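Local coordinates for protein TssK (Serratia sp. FS14, PDB 5Y0E) that probably acts as a trimeric baseplate component of the bacterial type VI secretion system, linking the baseplate to the membrane complex, at residues Gly40-Gly44 / Tyr289-Asn293; Leu55-Ile60 / Asp177-Leu182; Met217-Leu221 / Asp234-Leu238; Leu240-His244 / Phe269-Leu273. All coordinates share one frame; numbering follows the deposited sequence.

Overall arrangement
The four contacts run from the beta-rich N-terminal part of TssK into its helical part. Contact 1 joins the two, tying the loop before strand 44-50 to the loop before helix 294-309. Contact 2 lies in the beta part, its centre about 28 Å from that of contact 1. Contacts 3 and 4 share helix 229-253 in the helical part; their centres are about 13 Å apart, and Leu237 CD1 meets Leu273 CD1 at 3.7 Å. Contacts 2 and 3 fall on opposite sides of the chain's centre, about 50 Å between centres. Subunit interfaces reach contacts 1, 3 and 4, whereas contact 2 is touched by no other chain of the trimer.

Contact 1: residues Gly40-Gly44 / Tyr289-Asn293; sequences GCFWG and YDHDN
An interdomain loop-loop junction is formed here, where His291, in the type I beta turn Asp290-Asn293, sets its ring against Cys41 and Trp43 just ahead of strand 44-50. The imidazole is gripped in its own plane at both nitrogens. His291 NE2 donates to Trp43 O at 2.8 Å, approaching nearly along the C=O axis although the N-H...O angle is only 143°. His291 ND1 is paired with Tyr289 OH at 2.6 Å, a bond in which either atom could be the donor. Together the two bonds fix the rotation of the ring. Cys41 CB then sits over the centre of one imidazole face, 3.8 Å from the centroid, a CH-pi contact. The edge of the same ring, through CD2, points at a face of the Trp43 indole; the planes stand 88° apart, so this is a T-shaped pair. Cys41 SG rests at the edge of the Tyr289 ring, 3.8 Å from CE2.

The turn itself is stiffened by an Asx turn, with Asp290 OD1 accepting from Asp292 N at 3.0 Å. Outside the two loops, His258 packs its ring on His291 and bonds Cys41 O, while Phe42 O accepts a hydrogen bond from His38 of the third subunit. Toward the solvent-exposed Asp292, Trp43 CG lies between its backbone N and carbonyl carbon (chi1 63°), which turns the indole N-H to the carboxylate: NE1 donates to Asp292 OD1 at 3.3 Å on the syn side, with the acceptor close to the indole plane.

Contact 2: residues Leu55-Ile60 / Asp177-Leu182; sequences LRQGKI and DNSLRL
Leu55 and Leu180 both hold CG opposite the carbonyl carbon and next to the backbone N (chi1 -84° and -52°), and these turns carry their methyl ends into a common apolar cluster. The two side chains cross at about a right angle, CD1 of Leu180 lying 4.1 Å from CD2 of Leu55; the same CD1 meets Ile60 CD1 at 3.9 Å. This methyl also packs on backbone, 3.5 Å from Gly58 C, so the leucine rests directly on the glycine. Leu182 closes the cluster, its CD1 lying 3.8 Å from Leu55 CD1, while Leu50 of strand 44-50 touches both residues.

The backbones are joined by Leu180 N donating to Leu55 O at 3.1 Å, a bent bond (N-H...O 142°). Just before it, Asp177 OD1 accepts from both Ser179 N (3.0 Å) and Ser179 OG (2.9 Å), and this double grip shapes the chain as it enters strand 180-182. That strand is the outermost on its side of the chain's mixed six-stranded sheet. The arrangement is thus a sheet edge secured to the turn before strand 59-60 by one backbone bond and a leucine-isoleucine core, with an Asx turn leading in.

Contact 3: residues Met217-Leu221 / Asp234-Leu238; sequences MSQRL and DFMLL
Leu221 and Leu238 slide past each other in opposite directions, Leu221 CD1 meeting Leu238 CD2 at 3.6 Å, and they form one end of an apolar seam between two helices. The same Leu221 methyl reaches the backbone at Phe235 CA, 3.9 Å away, and stands at the edge of the Phe235 ring, near its plane. At the other end of the seam Met217 does the touching with its terminal methyl. A bend at chi3 (91°) directs CE against Leu237 CD2 at 3.7 Å and toward the backbone O of Asp234 at 3.5 Å, the Met217 and Leu237 side chains crossing at about a right angle. Leu238 also packs beside Ser218: its CD2 lies 3.9 Å from Ser218 CA.

One step out, the hydroxyl of Ser218 is turned back on its own helix, where Ser214 O and Gln215 O take it up, leaving CA and CB to face Leu238. Each segment is held by its own helical bonds, such as Leu221 N to Met217 O at 3.0 Å.

The axes of the two short segments approach to 10.3 Å with an angle of 143° between their directions, as expected of an antiparallel helical hairpin made by successive helices 197-222 and 229-253. Beyond it, Ile241 continues the packing against Met217, while the third subunit places Thr281 on Ser218, Arg280 on Leu238 and its own Met236 on Phe235 and Met236.

Contact 4: residues Leu240-His244 / Phe269-Leu273; sequences LINRH and FATEL
Glu272 OE2 is gripped by two arginines at once. Within the chain, Arg243 NH1 and NH2 approach it at 3.3 Å and 3.4 Å, weak bonds of a salt bridge in which the carboxylate oxygen lies at the guanidinium edge. The stronger partner is Arg243 NE of the second subunit, and reciprocally Arg243 NE here pairs with Glu272 of the third. These repeated pairs join the three subunits, with arginines and glutamates brought together where the chains meet; such a network would probably favour the ionised carboxylate. Leu240 CD1 packs over one face of the guanidinium and 3.3 Å from Glu272 OE1, an apolar cover for the charged pair.

On the other flank, His244 and Phe269 form a face-to-face stack, centroids 3.6 Å apart and planes only 10° from parallel. What holds the imidazole flat against the phenyl ring is a straight bond within its own helix, ND1 to Leu240 O at 2.8 Å (176°), with the oxygen in the ring plane. Between charge and stack, Leu240 CG touches Phe269 CE1 at 3.8 Å and its CD2 meets Leu273 CD1.

The segments run antiparallel (174°), and their axes approach to 11.6 Å. Helices 229-253 and 259-273 thus face each other in a helical bundle: Leu210 of helix 197-222 touches both stacked rings, and Leu305 of helix 294-309 packs on Phe269 and Leu273.

Contact 1: residues Gly40-Gly44 / Tyr289-Asn293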
loop_
_atom_site.group_PDB
_atom_site.type_symbol
_atom_site.label_atom_id
_atom_site.label_comp_id
_atom_site.label_asym_id
_atom_site.label_seq_id
_atom_site.Cartn_x
_atom_site.Cartn_y
_atom_site.Cartn_z
ATOM N N GLY A 40 9.441 -10.836 6.594
ATOM C CA GLY A 40 8.480 -11.848 6.948
ATOM C C GLY A 40 7.889 -12.478 5.701
ATOM O O GLY A 40 7.830 -11.869 4.632
ATOM N N CYS A 41 7.451 -13.720 5.848
ATOM C CA CYS A 41 6.821 -14.458 4.754
ATOM C C CYS A 41 7.768 -14.549 3.570
ATOM O O CYS A 41 7.397 -14.277 2.431
ATOM C CB CYS A 41 5.488 -13.825 4.344
ATOM S SG CYS A 41 4.320 -13.596 5.681
ATOM N N PHE A 42 9.003 -14.948 3.861
ATOM C CA PHE A 42 10.103 -14.914 2.909
ATOM C C PHE A 42 10.139 -16.106 1.966
ATOM O O PHE A 42 10.882 -16.064 0.988
ATOM C CB PHE A 42 11.420 -14.835 3.660
ATOM C CG PHE A 42 11.625 -15.949 4.633
ATOM C CD1 PHE A 42 12.071 -17.178 4.215
ATOM C CD2 PHE A 42 11.384 -15.764 5.966
ATOM C CE1 PHE A 42 12.254 -18.189 5.093
ATOM C CE2 PHE A 42 11.573 -16.791 6.849
ATOM C CZ PHE A 42 12.008 -17.995 6.412
ATOM N N TRP A 43 9.372 -17.155 2.242
ATOM C CA TRP A 43 9.328 -18.355 1.430
ATOM C C TRP A 43 8.171 -18.290 0.451
ATOM O O TRP A 43 7.188 -17.598 0.685
ATOM C CB TRP A 43 9.179 -19.586 2.310
ATOM C CG TRP A 43 7.912 -19.587 3.065
ATOM C CD1 TRP A 43 6.758 -20.221 2.729
ATOM C CD2 TRP A 43 7.648 -18.896 4.281
ATOM N NE1 TRP A 43 5.800 -19.980 3.665
ATOM C CE2 TRP A 43 6.322 -19.176 4.635
ATOM C CE3 TRP A 43 8.409 -18.074 5.112
ATOM C CZ2 TRP A 43 5.739 -18.667 5.782
ATOM C CZ3 TRP A 43 7.839 -17.568 6.238
ATOM C CH2 TRP A 43 6.511 -17.862 6.572
ATOM N N GLY A 44 8.297 -19.004 -0.643
ATOM C CA GLY A 44 7.217 -19.157 -1.586
ATOM C C GLY A 44 7.762 -19.186 -2.983
ATOM O O GLY A 44 8.966 -19.238 -3.189
ATOM N N TYR A 289 -4.306 -12.709 7.392
ATOM C CA TYR A 289 -3.351 -13.122 6.370
ATOM C C TYR A 289 -2.728 -14.459 6.725
ATOM O O TYR A 289 -2.247 -14.661 7.836
ATOM C CB TYR A 289 -2.249 -12.082 6.203
ATOM C CG TYR A 289 -1.299 -12.457 5.115
ATOM C CD1 TYR A 289 -1.667 -12.329 3.787
ATOM C CD2 TYR A 289 -0.040 -12.956 5.403
ATOM C CE1 TYR A 289 -0.820 -12.681 2.792
ATOM C CE2 TYR A 289 0.800 -13.311 4.409
ATOM C CZ TYR A 289 0.411 -13.163 3.104
ATOM O OH TYR A 289 1.247 -13.519 2.099
ATOM N N ASP A 290 -2.739 -15.368 5.772
ATOM C CA ASP A 290 -2.119 -16.674 5.930
ATOM C C ASP A 290 -1.316 -16.908 4.667
ATOM O O ASP A 290 -1.887 -17.142 3.597
ATOM C CB ASP A 290 -3.157 -17.778 6.151
ATOM C CG ASP A 290 -2.539 -19.119 6.485
ATOM O OD1 ASP A 290 -1.367 -19.350 6.202
ATOM O OD2 ASP A 290 -3.239 -19.979 7.020
ATOM N N HIS A 291 0.007 -16.843 4.793
ATOM C CA HIS A 291 0.843 -16.965 3.609
ATOM C C HIS A 291 0.656 -18.314 2.929
ATOM O O HIS A 291 0.758 -18.410 1.708
ATOM C CB HIS A 291 2.309 -16.734 3.980
ATOM C CG HIS A 291 3.198 -16.487 2.802
ATOM N ND1 HIS A 291 3.025 -15.423 1.952
ATOM C CD2 HIS A 291 4.254 -17.182 2.324
ATOM C CE1 HIS A 291 3.936 -15.470 1.002
ATOM N NE2 HIS A 291 4.694 -16.527 1.206
ATOM N N ASP A 292 0.359 -19.359 3.690
ATOM C CA ASP A 292 0.239 -20.693 3.127
ATOM C C ASP A 292 -1.206 -21.103 2.875
ATOM O O ASP A 292 -1.474 -22.284 2.684
ATOM C CB ASP A 292 0.942 -21.711 4.023
ATOM C CG ASP A 292 2.447 -21.492 4.079
ATOM O OD1 ASP A 292 3.123 -21.760 3.073
ATOM O OD2 ASP A 292 2.961 -21.048 5.124
ATOM N N ASN A 293 -2.138 -20.155 2.851
ATOM C CA ASN A 293 -3.487 -20.435 2.394
ATOM C C ASN A 293 -4.125 -19.174 1.829
ATOM O O ASN A 293 -5.093 -18.650 2.382
ATOM C CB ASN A 293 -4.332 -21.004 3.529
ATOM C CG ASN A 293 -5.620 -21.647 3.037
ATOM O OD1 ASN A 293 -6.094 -21.399 1.927
ATOM N ND2 ASN A 293 -6.181 -22.485 3.868
#

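Contact 2: residues Leu55-Ile60 / Asp177-Leu182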
loop_
_atom_site.group_PDB
_atom_site.type_symbol
_atom_site.label_atom_id
_atom_site.label_comp_id
_atom_site.label_asym_id
_atom_site.label_seq_id
_atom_site.Cartn_x
_atom_site.Cartn_y
_atom_site.Cartn_z
ATOM N N LEU A 55 -0.381 -33.691 -17.133
ATOM C CA LEU A 55 -1.509 -33.906 -16.243
ATOM C C LEU A 55 -2.345 -35.065 -16.716
ATOM O O LEU A 55 -2.999 -35.734 -15.914
ATOM C CB LEU A 55 -2.370 -32.661 -16.171
ATOM C CG LEU A 55 -1.840 -31.670 -15.170
ATOM C CD1 LEU A 55 -2.707 -30.464 -15.212
ATOM C CD2 LEU A 55 -1.863 -32.308 -13.814
ATOM N N ARG A 56 -2.312 -35.330 -18.007
ATOM C CA ARG A 56 -3.161 -36.332 -18.611
ATOM C C ARG A 56 -2.665 -37.738 -18.381
ATOM O O ARG A 56 -3.234 -38.673 -18.939
ATOM C CB ARG A 56 -3.269 -36.061 -20.096
ATOM C CG ARG A 56 -3.292 -34.582 -20.361
ATOM C CD ARG A 56 -3.738 -34.265 -21.752
ATOM N NE ARG A 56 -2.794 -34.738 -22.749
ATOM C CZ ARG A 56 -2.518 -34.079 -23.871
ATOM N NH1 ARG A 56 -3.109 -32.917 -24.115
ATOM N NH2 ARG A 56 -1.646 -34.572 -24.744
ATOM N N GLN A 57 -1.634 -37.927 -17.578
ATOM C CA GLN A 57 -1.165 -39.277 -17.314
ATOM C C GLN A 57 -1.023 -39.528 -15.824
ATOM O O GLN A 57 -0.250 -40.388 -15.407
ATOM C CB GLN A 57 0.154 -39.541 -18.025
ATOM C CG GLN A 57 0.334 -38.697 -19.252
ATOM C CD GLN A 57 1.736 -38.815 -19.824
ATOM O OE1 GLN A 57 2.602 -39.455 -19.229
ATOM N NE2 GLN A 57 1.976 -38.179 -20.970
ATOM N N GLY A 58 -1.763 -38.788 -15.010
ATOM C CA GLY A 58 -1.650 -38.991 -13.591
ATOM C C GLY A 58 -0.355 -38.503 -13.020
ATOM O O GLY A 58 0.057 -38.964 -11.959
ATOM N N LYS A 59 0.297 -37.574 -13.698
ATOM C CA LYS A 59 1.581 -37.052 -13.265
ATOM C C LYS A 59 1.460 -35.564 -12.982
ATOM O O LYS A 59 0.879 -34.815 -13.777
ATOM C CB LYS A 59 2.662 -37.317 -14.323
ATOM C CG LYS A 59 3.098 -38.790 -14.414
ATOM C CD LYS A 59 4.054 -39.034 -15.566
ATOM C CE LYS A 59 4.235 -40.523 -15.854
ATOM N NZ LYS A 59 5.078 -41.230 -14.855
ATOM N N ILE A 60 1.990 -35.150 -11.841
ATOM C CA ILE A 60 2.271 -33.749 -11.569
ATOM C C ILE A 60 3.708 -33.464 -11.973
ATOM O O ILE A 60 4.640 -34.069 -11.442
ATOM C CB ILE A 60 2.058 -33.418 -10.092
ATOM C CG1 ILE A 60 0.605 -33.653 -9.703
ATOM C CG2 ILE A 60 2.468 -31.991 -9.838
ATOM C CD1 ILE A 60 -0.332 -32.952 -10.606
ATOM N N ASP A 177 -9.664 -41.896 -17.581
ATOM C CA ASP A 177 -8.539 -41.966 -18.497
ATOM C C ASP A 177 -7.220 -41.618 -17.841
ATOM O O ASP A 177 -6.295 -41.214 -18.553
ATOM C CB ASP A 177 -8.770 -41.043 -19.692
ATOM C CG ASP A 177 -9.099 -39.626 -19.276
ATOM O OD1 ASP A 177 -8.645 -39.193 -18.201
ATOM O OD2 ASP A 177 -9.818 -38.931 -20.021
ATOM N N ASN A 178 -7.118 -41.727 -16.517
ATOM C CA ASN A 178 -5.918 -41.457 -15.736
ATOM C C ASN A 178 -5.490 -39.988 -15.744
ATOM O O ASN A 178 -4.523 -39.647 -15.069
ATOM C CB ASN A 178 -4.737 -42.327 -16.183
ATOM C CG ASN A 178 -4.779 -43.696 -15.575
ATOM O OD1 ASN A 178 -5.744 -44.056 -14.905
ATOM N ND2 ASN A 178 -3.738 -44.479 -15.808
ATOM N N SER A 179 -6.172 -39.110 -16.468
ATOM C CA SER A 179 -5.880 -37.694 -16.356
ATOM C C SER A 179 -6.339 -37.170 -15.005
ATOM O O SER A 179 -7.194 -37.754 -14.339
ATOM C CB SER A 179 -6.567 -36.911 -17.462
ATOM O OG SER A 179 -7.887 -36.601 -17.081
ATOM N N LEU A 180 -5.759 -36.047 -14.606
ATOM C CA LEU A 180 -6.041 -35.443 -13.315
ATOM C C LEU A 180 -6.725 -34.104 -13.492
ATOM O O LEU A 180 -6.382 -33.340 -14.392
ATOM C CB LEU A 180 -4.773 -35.249 -12.511
ATOM C CG LEU A 180 -3.852 -36.454 -12.314
ATOM C CD1 LEU A 180 -2.472 -35.960 -12.002
ATOM C CD2 LEU A 180 -4.350 -37.347 -11.222
ATOM N N ARG A 181 -7.714 -33.842 -12.647
ATOM C CA ARG A 181 -8.322 -32.528 -12.534
ATOM C C ARG A 181 -7.827 -31.889 -11.247
ATOM O O ARG A 181 -7.861 -32.515 -10.182
ATOM C CB ARG A 181 -9.847 -32.602 -12.536
ATOM C CG ARG A 181 -10.528 -31.245 -12.487
ATOM C CD ARG A 181 -12.036 -31.379 -12.629
ATOM N NE ARG A 181 -12.566 -32.359 -11.692
ATOM C CZ ARG A 181 -13.134 -32.054 -10.534
ATOM N NH1 ARG A 181 -13.265 -30.785 -10.170
ATOM N NH2 ARG A 181 -13.576 -33.022 -9.739
ATOM N N LEU A 182 -7.351 -30.658 -11.350
ATOM C CA LEU A 182 -6.759 -29.965 -10.222
ATOM C C LEU A 182 -7.705 -28.907 -9.684
ATOM O O LEU A 182 -8.509 -28.336 -10.418
ATOM C CB LEU A 182 -5.441 -29.309 -10.620
ATOM C CG LEU A 182 -4.356 -30.265 -11.076
ATOM C CD1 LEU A 182 -3.175 -29.475 -11.590
ATOM C CD2 LEU A 182 -3.957 -31.141 -9.944
#

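Contact 3: residues Met217-Leu221 / Asp234-Leu238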
loop_
_atom_site.group_PDB
_atom_site.type_symbol
_atom_site.label_atom_id
_atom_site.label_comp_id
_atom_site.label_asym_id
_atom_site.label_seq_id
_atom_site.Cartn_x
_atom_site.Cartn_y
_atom_site.Cartn_z
ATOM N N MET A 217 -20.962 6.551 -9.566
ATOM C CA MET A 217 -21.204 7.437 -8.456
ATOM C C MET A 217 -20.869 8.877 -8.752
ATOM O O MET A 217 -21.586 9.752 -8.371
ATOM C CB MET A 217 -20.488 6.959 -7.223
ATOM C CG MET A 217 -21.119 5.739 -6.633
ATOM S SD MET A 217 -20.356 5.248 -5.117
ATOM C CE MET A 217 -21.341 6.142 -3.969
ATOM N N SER A 218 -19.790 9.113 -9.474
ATOM C CA SER A 218 -19.391 10.454 -9.813
ATOM C C SER A 218 -20.411 11.145 -10.673
ATOM O O SER A 218 -20.685 12.287 -10.496
ATOM C CB SER A 218 -18.052 10.458 -10.503
ATOM O OG SER A 218 -18.133 9.768 -11.696
ATOM N N GLN A 219 -21.021 10.434 -11.587
ATOM C CA GLN A 219 -22.011 11.043 -12.419
ATOM C C GLN A 219 -23.273 11.428 -11.678
ATOM O O GLN A 219 -23.924 12.361 -12.042
ATOM C CB GLN A 219 -22.298 10.152 -13.602
ATOM C CG GLN A 219 -21.082 10.008 -14.479
ATOM C CD GLN A 219 -21.391 9.464 -15.843
ATOM O OE1 GLN A 219 -21.263 8.280 -16.081
ATOM N NE2 GLN A 219 -21.785 10.332 -16.746
ATOM N N ARG A 220 -23.611 10.694 -10.639
ATOM C CA ARG A 220 -24.757 10.993 -9.846
ATOM C C ARG A 220 -24.448 12.185 -8.957
ATOM O O ARG A 220 -25.259 13.033 -8.772
ATOM C CB ARG A 220 -25.146 9.767 -9.047
ATOM C CG ARG A 220 -25.917 10.031 -7.787
ATOM C CD ARG A 220 -27.324 10.430 -8.080
ATOM N NE ARG A 220 -28.069 9.348 -8.649
ATOM C CZ ARG A 220 -29.012 9.507 -9.544
ATOM N NH1 ARG A 220 -29.641 8.480 -10.024
ATOM N NH2 ARG A 220 -29.312 10.702 -9.954
ATOM N N LEU A 221 -23.229 12.287 -8.481
ATOM C CA LEU A 221 -22.849 13.393 -7.643
ATOM C C LEU A 221 -22.581 14.685 -8.391
ATOM O O LEU A 221 -22.471 15.709 -7.789
ATOM C CB LEU A 221 -21.676 13.032 -6.757
ATOM C CG LEU A 221 -22.027 12.160 -5.579
ATOM C CD1 LEU A 221 -20.807 11.443 -5.084
ATOM C CD2 LEU A 221 -22.664 12.933 -4.468
ATOM N N ASP A 234 -22.816 9.116 0.259
ATOM C CA ASP A 234 -22.390 8.730 -1.045
ATOM C C ASP A 234 -21.065 9.346 -1.383
ATOM O O ASP A 234 -20.226 8.701 -1.918
ATOM C CB ASP A 234 -23.384 9.194 -2.073
ATOM C CG ASP A 234 -24.570 8.335 -2.141
ATOM O OD1 ASP A 234 -24.568 7.259 -1.568
ATOM O OD2 ASP A 234 -25.531 8.744 -2.773
ATOM N N PHE A 235 -20.896 10.617 -1.088
ATOM C CA PHE A 235 -19.673 11.296 -1.375
ATOM C C PHE A 235 -18.546 10.711 -0.570
ATOM O O PHE A 235 -17.478 10.591 -1.057
ATOM C CB PHE A 235 -19.816 12.777 -1.130
ATOM C CG PHE A 235 -18.629 13.562 -1.537
ATOM C CD1 PHE A 235 -18.286 13.683 -2.841
ATOM C CD2 PHE A 235 -17.860 14.158 -0.617
ATOM C CE1 PHE A 235 -17.186 14.382 -3.214
ATOM C CE2 PHE A 235 -16.761 14.869 -0.985
ATOM C CZ PHE A 235 -16.422 14.978 -2.287
ATOM N N MET A 236 -18.778 10.380 0.679
ATOM C CA MET A 236 -17.739 9.721 1.463
ATOM C C MET A 236 -17.304 8.404 0.850
ATOM O O MET A 236 -16.169 7.988 1.044
ATOM C CB MET A 236 -18.222 9.448 2.876
ATOM C CG MET A 236 -18.233 10.614 3.743
ATOM S SD MET A 236 -19.468 10.539 5.006
ATOM C CE MET A 236 -18.428 10.881 6.307
ATOM N N LEU A 237 -18.205 7.716 0.155
ATOM C CA LEU A 237 -17.883 6.400 -0.358
ATOM C C LEU A 237 -17.137 6.494 -1.676
ATOM O O LEU A 237 -16.186 5.752 -1.904
ATOM C CB LEU A 237 -19.157 5.575 -0.516
ATOM C CG LEU A 237 -18.984 4.210 -1.186
ATOM C CD1 LEU A 237 -18.203 3.235 -0.330
ATOM C CD2 LEU A 237 -20.290 3.645 -1.499
ATOM N N LEU A 238 -17.561 7.402 -2.546
ATOM C CA LEU A 238 -16.788 7.690 -3.738
ATOM C C LEU A 238 -15.354 8.088 -3.382
ATOM O O LEU A 238 -14.401 7.641 -4.019
ATOM C CB LEU A 238 -17.486 8.780 -4.535
ATOM C CG LEU A 238 -16.781 9.286 -5.789
ATOM C CD1 LEU A 238 -16.535 8.178 -6.806
ATOM C CD2 LEU A 238 -17.587 10.368 -6.404
#

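Contact 4: residues Leu240-His244 / Phe269-Leu273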
loop_
_atom_site.group_PDB
_atom_site.type_symbol
_atom_site.label_atom_id
_atom_site.label_comp_id
_atom_site.label_asym_id
_atom_site.label_seq_id
_atom_site.Cartn_x
_atom_site.Cartn_y
_atom_site.Cartn_z
ATOM N N LEU A 240 -13.728 7.006 -0.824
ATOM C CA LEU A 240 -13.059 5.776 -0.446
ATOM C C LEU A 240 -12.765 4.934 -1.665
ATOM O O LEU A 240 -11.710 4.314 -1.750
ATOM C CB LEU A 240 -13.903 5.001 0.548
ATOM C CG LEU A 240 -13.313 3.677 1.035
ATOM C CD1 LEU A 240 -12.160 3.913 1.936
ATOM C CD2 LEU A 240 -14.356 2.861 1.740
ATOM N N ILE A 241 -13.686 4.914 -2.617
ATOM C CA ILE A 241 -13.428 4.266 -3.889
ATOM C C ILE A 241 -12.271 4.950 -4.619
ATOM O O ILE A 241 -11.415 4.288 -5.203
ATOM C CB ILE A 241 -14.729 4.246 -4.714
ATOM C CG1 ILE A 241 -15.770 3.379 -4.004
ATOM C CG2 ILE A 241 -14.518 3.754 -6.097
ATOM C CD1 ILE A 241 -17.113 3.380 -4.653
ATOM N N ASN A 242 -12.201 6.274 -4.556
ATOM C CA ASN A 242 -11.198 6.994 -5.333
ATOM C C ASN A 242 -9.789 6.739 -4.817
ATOM O O ASN A 242 -8.867 6.562 -5.606
ATOM C CB ASN A 242 -11.520 8.477 -5.342
ATOM C CG ASN A 242 -12.582 8.816 -6.342
ATOM O OD1 ASN A 242 -12.816 8.068 -7.267
ATOM N ND2 ASN A 242 -13.210 9.956 -6.178
ATOM N N ARG A 243 -9.611 6.684 -3.501
ATOM C CA ARG A 243 -8.319 6.322 -2.939
ATOM C C ARG A 243 -7.821 4.990 -3.481
ATOM O O ARG A 243 -6.632 4.838 -3.771
ATOM C CB ARG A 243 -8.397 6.255 -1.419
ATOM C CG ARG A 243 -7.113 5.753 -0.799
ATOM C CD ARG A 243 -7.257 5.249 0.603
ATOM N NE ARG A 243 -8.246 6.012 1.352
ATOM C CZ ARG A 243 -8.806 5.610 2.485
ATOM N NH1 ARG A 243 -8.467 4.456 2.998
ATOM N NH2 ARG A 243 -9.708 6.361 3.100
ATOM N N HIS A 244 -8.705 4.015 -3.616
ATOM C CA HIS A 244 -8.310 2.685 -4.036
ATOM C C HIS A 244 -8.217 2.523 -5.549
ATOM O O HIS A 244 -7.586 1.584 -6.016
ATOM C CB HIS A 244 -9.273 1.670 -3.412
ATOM C CG HIS A 244 -9.118 1.564 -1.936
ATOM N ND1 HIS A 244 -9.832 2.340 -1.058
ATOM C CD2 HIS A 244 -8.279 0.823 -1.180
ATOM C CE1 HIS A 244 -9.453 2.071 0.176
ATOM N NE2 HIS A 244 -8.506 1.160 0.127
ATOM N N PHE A 269 -9.276 -1.547 3.484
ATOM C CA PHE A 269 -10.383 -1.217 2.616
ATOM C C PHE A 269 -11.672 -1.867 3.122
ATOM O O PHE A 269 -12.688 -1.203 3.291
ATOM C CB PHE A 269 -10.025 -1.661 1.204
ATOM C CG PHE A 269 -10.943 -1.153 0.138
ATOM C CD1 PHE A 269 -11.892 -0.210 0.407
ATOM C CD2 PHE A 269 -10.849 -1.645 -1.142
ATOM C CE1 PHE A 269 -12.709 0.234 -0.560
ATOM C CE2 PHE A 269 -11.669 -1.208 -2.110
ATOM C CZ PHE A 269 -12.610 -0.268 -1.819
ATOM N N ALA A 270 -11.626 -3.157 3.427
ATOM C CA ALA A 270 -12.834 -3.846 3.848
ATOM C C ALA A 270 -13.344 -3.302 5.172
ATOM O O ALA A 270 -14.523 -2.962 5.302
ATOM C CB ALA A 270 -12.583 -5.344 3.943
ATOM N N THR A 271 -12.473 -3.188 6.163
ATOM C CA THR A 271 -12.978 -2.778 7.458
ATOM C C THR A 271 -13.487 -1.346 7.451
ATOM O O THR A 271 -14.390 -1.024 8.216
ATOM C CB THR A 271 -11.924 -2.976 8.535
ATOM O OG1 THR A 271 -10.840 -2.070 8.348
ATOM C CG2 THR A 271 -11.447 -4.398 8.522
ATOM N N GLU A 272 -12.954 -0.475 6.599
ATOM C CA GLU A 272 -13.563 0.845 6.490
ATOM C C GLU A 272 -14.877 0.787 5.710
ATOM O O GLU A 272 -15.780 1.578 5.955
ATOM C CB GLU A 272 -12.592 1.840 5.845
ATOM C CG GLU A 272 -13.020 3.300 5.923
ATOM C CD GLU A 272 -11.990 4.289 5.352
ATOM O OE1 GLU A 272 -12.399 5.364 4.903
ATOM O OE2 GLU A 272 -10.772 4.016 5.362
ATOM N N LEU A 273 -14.997 -0.143 4.780
ATOM C CA LEU A 273 -16.228 -0.282 4.018
ATOM C C LEU A 273 -17.400 -0.733 4.898
ATOM O O LEU A 273 -18.530 -0.305 4.684
ATOM C CB LEU A 273 -15.964 -1.246 2.868
ATOM C CG LEU A 273 -16.874 -1.332 1.662
ATOM C CD1 LEU A 273 -17.151 0.017 1.173
ATOM C CD2 LEU A 273 -16.211 -2.166 0.601
#